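Local coordinates for coenzyme Q-binding protein COQ10 START domain-containing protein (Deinococcus radiodurans R1, PDB 3GGN) that is of unknown function but probably binds a hydrophobic ligand through its START-like domain, at residues D8-V22 and L133-E145. Sequence-based numbering, arbitrary orientation.
Sequences DAVTIGKPAEQLYAV and LRDDLMRFKREQE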
loop_
_atom_site.group_PDB
_atom_site.type_symbol
_atom_site.label_atom_id
_atom_site.label_comp_id
_atom_site.label_asym_id
_atom_site.label_seq_id
_atom_site.Cartn_x
_atom_site.Cartn_y
_atom_site.Cartn_z
ATOM N N ASP B 8 3.903 -3.731 -17.603
ATOM C CA ASP B 8 3.955 -4.888 -16.722
ATOM C C ASP B 8 2.550 -5.456 -16.661
ATOM O O ASP B 8 1.583 -4.794 -17.049
ATOM C CB ASP B 8 4.395 -4.484 -15.309
ATOM C CG ASP B 8 5.130 -5.603 -14.575
ATOM O OD1 ASP B 8 4.868 -6.798 -14.849
ATOM O OD2 ASP B 8 5.973 -5.282 -13.711
ATOM N N ALA B 9 2.445 -6.683 -16.175
ATOM C CA ALA B 9 1.165 -7.348 -16.049
ATOM C C ALA B 9 1.233 -8.279 -14.855
ATOM O O ALA B 9 2.299 -8.785 -14.503
ATOM C CB ALA B 9 0.854 -8.140 -17.310
ATOM N N VAL B 10 0.089 -8.495 -14.231
ATOM C CA VAL B 10 0.008 -9.381 -13.091
ATOM C C VAL B 10 -1.352 -10.042 -13.195
ATOM O O VAL B 10 -2.334 -9.412 -13.600
ATOM C CB VAL B 10 0.128 -8.601 -11.753
ATOM C CG1 VAL B 10 -1.138 -7.821 -11.484
ATOM C CG2 VAL B 10 0.428 -9.561 -10.615
ATOM N N THR B 11 -1.395 -11.324 -12.863
ATOM C CA THR B 11 -2.633 -12.076 -12.913
ATOM C C THR B 11 -3.169 -12.130 -11.497
ATOM O O THR B 11 -2.436 -12.453 -10.564
ATOM C CB THR B 11 -2.386 -13.501 -13.423
ATOM O OG1 THR B 11 -1.654 -13.441 -14.656
ATOM C CG2 THR B 11 -3.717 -14.220 -13.644
ATOM N N ILE B 12 -4.447 -11.812 -11.344
ATOM C CA ILE B 12 -5.070 -11.804 -10.035
ATOM C C ILE B 12 -6.341 -12.642 -10.009
ATOM O O ILE B 12 -7.181 -12.550 -10.905
ATOM C CB ILE B 12 -5.380 -10.360 -9.615
ATOM C CG1 ILE B 12 -4.069 -9.565 -9.574
ATOM C CG2 ILE B 12 -6.094 -10.344 -8.273
ATOM C CD1 ILE B 12 -4.234 -8.091 -9.330
ATOM N N GLY B 13 -6.474 -13.461 -8.970
ATOM C CA GLY B 13 -7.641 -14.319 -8.850
ATOM C C GLY B 13 -8.926 -13.625 -8.435
ATOM O O GLY B 13 -9.597 -14.062 -7.500
ATOM N N LYS B 14 -9.272 -12.542 -9.120
ATOM C CA LYS B 14 -10.498 -11.805 -8.831
ATOM C C LYS B 14 -11.183 -11.393 -10.137
ATOM O O LYS B 14 -10.539 -11.299 -11.179
ATOM C CB LYS B 14 -10.186 -10.561 -7.999
ATOM C CG LYS B 14 -9.790 -10.846 -6.551
ATOM C CD LYS B 14 -10.954 -11.472 -5.784
ATOM C CE LYS B 14 -10.614 -11.706 -4.324
ATOM N NZ LYS B 14 -11.665 -12.528 -3.643
ATOM N N PRO B 15 -12.504 -11.154 -10.095
ATOM C CA PRO B 15 -13.257 -10.749 -11.292
ATOM C C PRO B 15 -12.774 -9.408 -11.860
ATOM O O PRO B 15 -12.362 -8.514 -11.113
ATOM C CB PRO B 15 -14.697 -10.672 -10.786
ATOM C CG PRO B 15 -14.722 -11.700 -9.677
ATOM C CD PRO B 15 -13.413 -11.434 -8.969
ATOM N N ALA B 16 -12.845 -9.270 -13.182
ATOM C CA ALA B 16 -12.403 -8.052 -13.863
ATOM C C ALA B 16 -13.074 -6.772 -13.368
ATOM O O ALA B 16 -12.400 -5.774 -13.096
ATOM C CB ALA B 16 -12.608 -8.199 -15.382
ATOM N N GLU B 17 -14.398 -6.797 -13.267
ATOM C CA GLU B 17 -15.163 -5.635 -12.811
ATOM C C GLU B 17 -14.632 -5.075 -11.494
ATOM O O GLU B 17 -14.465 -3.863 -11.343
ATOM C CB GLU B 17 -16.643 -6.002 -12.627
ATOM C CG GLU B 17 -17.422 -6.274 -13.913
ATOM C CD GLU B 17 -17.644 -5.026 -14.762
ATOM O OE1 GLU B 17 -17.883 -3.943 -14.184
ATOM O OE2 GLU B 17 -17.598 -5.135 -16.009
ATOM N N GLN B 18 -14.374 -5.962 -10.542
ATOM C CA GLN B 18 -13.877 -5.548 -9.239
ATOM C C GLN B 18 -12.550 -4.808 -9.343
ATOM O O GLN B 18 -12.390 -3.730 -8.776
ATOM C CB GLN B 18 -13.708 -6.763 -8.334
ATOM C CG GLN B 18 -13.268 -6.423 -6.925
ATOM C CD GLN B 18 -13.009 -7.664 -6.093
ATOM O OE1 GLN B 18 -13.800 -8.614 -6.109
ATOM N NE2 GLN B 18 -11.905 -7.661 -5.350
ATOM N N LEU B 19 -11.604 -5.389 -10.075
ATOM C CA LEU B 19 -10.278 -4.791 -10.241
ATOM C C LEU B 19 -10.370 -3.468 -10.985
ATOM O O LEU B 19 -9.672 -2.503 -10.648
ATOM C CB LEU B 19 -9.370 -5.751 -11.004
ATOM C CG LEU B 19 -9.234 -7.112 -10.325
ATOM C CD1 LEU B 19 -8.517 -8.059 -11.267
ATOM C CD2 LEU B 19 -8.484 -6.977 -8.992
ATOM N N TYR B 20 -11.219 -3.436 -12.007
ATOM C CA TYR B 20 -11.432 -2.230 -12.795
ATOM C C TYR B 20 -11.949 -1.129 -11.875
ATOM O O TYR B 20 -11.556 0.030 -11.999
ATOM C CB TYR B 20 -12.463 -2.494 -13.896
ATOM C CG TYR B 20 -13.126 -1.242 -14.434
ATOM C CD1 TYR B 20 -12.603 -0.558 -15.538
ATOM C CD2 TYR B 20 -14.269 -0.729 -13.826
ATOM C CE1 TYR B 20 -13.210 0.609 -16.018
ATOM C CE2 TYR B 20 -14.874 0.425 -14.292
ATOM C CZ TYR B 20 -14.346 1.091 -15.387
ATOM O OH TYR B 20 -14.979 2.226 -15.853
ATOM N N ALA B 21 -12.822 -1.513 -10.948
ATOM C CA ALA B 21 -13.429 -0.576 -10.000
ATOM C C ALA B 21 -12.406 0.195 -9.177
ATOM O O ALA B 21 -12.577 1.393 -8.926
ATOM C CB ALA B 21 -14.382 -1.322 -9.079
ATOM N N VAL B 22 -11.348 -0.484 -8.749
ATOM C CA VAL B 22 -10.315 0.177 -7.958
ATOM C C VAL B 22 -9.596 1.197 -8.831
ATOM O O VAL B 22 -9.512 2.376 -8.480
ATOM C CB VAL B 22 -9.281 -0.840 -7.404
ATOM C CG1 VAL B 22 -8.191 -0.112 -6.624
ATOM C CG2 VAL B 22 -9.980 -1.860 -6.504
ATOM N N LEU B 133 6.847 -0.023 -10.635
ATOM C CA LEU B 133 5.558 -0.485 -11.135
ATOM C C LEU B 133 5.351 -1.947 -10.724
ATOM O O LEU B 133 4.283 -2.305 -10.221
ATOM C CB LEU B 133 5.478 -0.348 -12.663
ATOM C CG LEU B 133 4.130 -0.729 -13.302
ATOM C CD1 LEU B 133 3.024 0.193 -12.799
ATOM C CD2 LEU B 133 4.230 -0.636 -14.819
ATOM N N ARG B 134 6.369 -2.787 -10.925
ATOM C CA ARG B 134 6.270 -4.201 -10.544
ATOM C C ARG B 134 5.850 -4.334 -9.080
ATOM O O ARG B 134 4.908 -5.057 -8.761
ATOM C CB ARG B 134 7.608 -4.928 -10.746
ATOM C CG ARG B 134 7.637 -6.355 -10.154
ATOM C CD ARG B 134 6.568 -7.230 -10.779
ATOM N NE ARG B 134 6.830 -7.434 -12.197
ATOM C CZ ARG B 134 7.812 -8.196 -12.665
ATOM N NH1 ARG B 134 8.615 -8.833 -11.823
ATOM N NH2 ARG B 134 8.005 -8.303 -13.973
ATOM N N ASP B 135 6.547 -3.629 -8.194
ATOM C CA ASP B 135 6.228 -3.672 -6.771
ATOM C C ASP B 135 4.783 -3.233 -6.512
ATOM O O ASP B 135 4.061 -3.886 -5.756
ATOM C CB ASP B 135 7.182 -2.775 -5.966
ATOM C CG ASP B 135 8.631 -3.252 -6.018
ATOM O OD1 ASP B 135 8.857 -4.463 -6.232
ATOM O OD2 ASP B 135 9.545 -2.414 -5.829
ATOM N N ASP B 136 4.370 -2.127 -7.126
ATOM C CA ASP B 136 3.007 -1.623 -6.953
ATOM C C ASP B 136 1.967 -2.671 -7.370
ATOM O O ASP B 136 0.950 -2.879 -6.681
ATOM C CB ASP B 136 2.789 -0.350 -7.782
ATOM C CG ASP B 136 3.584 0.844 -7.270
ATOM O OD1 ASP B 136 4.046 0.829 -6.105
ATOM O OD2 ASP B 136 3.726 1.821 -8.035
ATOM N N LEU B 137 2.218 -3.330 -8.498
ATOM C CA LEU B 137 1.309 -4.345 -9.003
ATOM C C LEU B 137 1.258 -5.575 -8.104
ATOM O O LEU B 137 0.192 -6.136 -7.880
ATOM C CB LEU B 137 1.700 -4.744 -10.429
ATOM C CG LEU B 137 1.279 -3.705 -11.480
ATOM C CD1 LEU B 137 1.845 -4.070 -12.840
ATOM C CD2 LEU B 137 -0.252 -3.629 -11.539
ATOM N N MET B 138 2.408 -5.988 -7.584
ATOM C CA MET B 138 2.448 -7.152 -6.703
ATOM C C MET B 138 1.694 -6.862 -5.402
ATOM O O MET B 138 0.968 -7.717 -4.887
ATOM C CB MET B 138 3.898 -7.555 -6.416
ATOM C CG MET B 138 4.608 -8.158 -7.618
ATOM S SD MET B 138 6.348 -8.548 -7.311
ATOM C CE MET B 138 6.237 -10.293 -6.915
ATOM N N ARG B 139 1.848 -5.654 -4.869
ATOM C CA ARG B 139 1.134 -5.314 -3.649
ATOM C C ARG B 139 -0.368 -5.300 -3.927
ATOM O O ARG B 139 -1.162 -5.781 -3.115
ATOM C CB ARG B 139 1.612 -3.963 -3.100
ATOM C CG ARG B 139 3.026 -4.053 -2.517
ATOM C CD ARG B 139 3.448 -2.834 -1.696
ATOM N NE ARG B 139 3.721 -1.666 -2.526
ATOM C CZ ARG B 139 2.813 -0.752 -2.843
ATOM N NH1 ARG B 139 1.572 -0.870 -2.386
ATOM N NH2 ARG B 139 3.138 0.267 -3.627
ATOM N N PHE B 140 -0.749 -4.760 -5.079
ATOM C CA PHE B 140 -2.150 -4.702 -5.485
ATOM C C PHE B 140 -2.716 -6.121 -5.567
ATOM O O PHE B 140 -3.862 -6.371 -5.184
ATOM C CB PHE B 140 -2.265 -4.003 -6.847
ATOM C CG PHE B 140 -3.659 -3.995 -7.418
ATOM C CD1 PHE B 140 -4.716 -3.427 -6.711
ATOM C CD2 PHE B 140 -3.908 -4.527 -8.686
ATOM C CE1 PHE B 140 -6.006 -3.386 -7.262
ATOM C CE2 PHE B 140 -5.185 -4.489 -9.241
ATOM C CZ PHE B 140 -6.240 -3.914 -8.521
ATOM N N LYS B 141 -1.907 -7.051 -6.067
ATOM C CA LYS B 141 -2.319 -8.446 -6.178
ATOM C C LYS B 141 -2.540 -9.040 -4.784
ATOM O O LYS B 141 -3.590 -9.601 -4.493
ATOM C CB LYS B 141 -1.244 -9.251 -6.908
ATOM C CG LYS B 141 -1.510 -10.748 -6.961
ATOM C CD LYS B 141 -0.381 -11.452 -7.703
ATOM C CE LYS B 141 -0.719 -12.908 -7.976
ATOM N NZ LYS B 141 -1.024 -13.638 -6.728
ATOM N N ARG B 142 -1.534 -8.911 -3.926
ATOM C CA ARG B 142 -1.618 -9.431 -2.564
ATOM C C ARG B 142 -2.794 -8.844 -1.802
ATOM O O ARG B 142 -3.538 -9.566 -1.137
ATOM C CB ARG B 142 -0.323 -9.124 -1.807
ATOM C CG ARG B 142 -0.362 -9.430 -0.313
ATOM C CD ARG B 142 0.973 -9.077 0.336
ATOM N NE ARG B 142 0.943 -9.248 1.787
ATOM C CZ ARG B 142 0.491 -8.334 2.637
ATOM N NH1 ARG B 142 0.038 -7.167 2.186
ATOM N NH2 ARG B 142 0.462 -8.601 3.935
ATOM N N GLU B 143 -2.957 -7.529 -1.899
ATOM C CA GLU B 143 -4.035 -6.841 -1.202
ATOM C C GLU B 143 -5.403 -7.322 -1.647
ATOM O O GLU B 143 -6.281 -7.573 -0.818
ATOM C CB GLU B 143 -3.905 -5.332 -1.407
ATOM C CG GLU B 143 -2.751 -4.728 -0.619
ATOM C CD GLU B 143 -2.496 -3.272 -0.957
ATOM O OE1 GLU B 143 -3.472 -2.496 -1.039
ATOM O OE2 GLU B 143 -1.314 -2.907 -1.133
ATOM N N GLN B 144 -5.587 -7.451 -2.955
ATOM C CA GLN B 144 -6.856 -7.911 -3.491
ATOM C C GLN B 144 -7.130 -9.370 -3.143
ATOM O O GLN B 144 -8.227 -9.699 -2.697
ATOM C CB GLN B 144 -6.892 -7.730 -5.012
ATOM C CG GLN B 144 -7.090 -6.288 -5.454
ATOM C CD GLN B 144 -8.455 -5.747 -5.077
ATOM O OE1 GLN B 144 -9.481 -6.387 -5.332
ATOM N NE2 GLN B 144 -8.480 -4.565 -4.478
ATOM N N GLU B 145 -6.137 -10.238 -3.337
ATOM C CA GLU B 145 -6.307 -11.659 -3.057
ATOM C C GLU B 145 -6.504 -11.982 -1.577
ATOM O O GLU B 145 -7.037 -13.039 -1.242
ATOM C CB GLU B 145 -5.131 -12.464 -3.623
ATOM C CG GLU B 145 -4.896 -12.206 -5.113
ATOM C CD GLU B 145 -4.111 -13.297 -5.808
ATOM O OE1 GLU B 145 -3.227 -13.909 -5.169
ATOM O OE2 GLU B 145 -4.370 -13.530 -7.010
#
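D8, V10 and I12 of edge strand 8-12 follow R134, L137 and K141 of helix 133-145, the two axes nearly parallel (11°) and 8.7 Å apart; helix 16-22 crosses the same helix at 123°. At one end, D8 and R134 form a salt bridge: OD2 of D8 offers its syn lone pair to NE of R134 at 2.8 Å, while D8 OD1 accepts A9 N on its anti side. The R134 chain, folded at chi2 and chi3, curls back to the carboxylate, whose plane is 65° from the guanidinium. With an alanine at D8, the R134 guanidinium is likely to lose this anionic mate and be set free to turn. Next along the strand, V10 CG2 packs on K141 CD at 3.6 Å. The long C-terminal helix lying against the antiparallel sheet is the helix-grip arrangement of the Bet v 1-like fold. The F140 ring is met obliquely by I12 CD1 (3.6 Å to CD2), L19 CD2 (3.8 Å to CZ) and V22 CG1; W23 adds an edge-to-face contact. At the strand's exit, G13 sits at the centre of an inverse gamma turn, and its backbone N-H points almost straight at E145 OE2, 2.9 Å from G13 N; K141 NZ holds the other oxygen of that carboxylate. Q18 NE2 reaches Q144 OE1 at 2.7 Å, the amide planes steeply turned against each other.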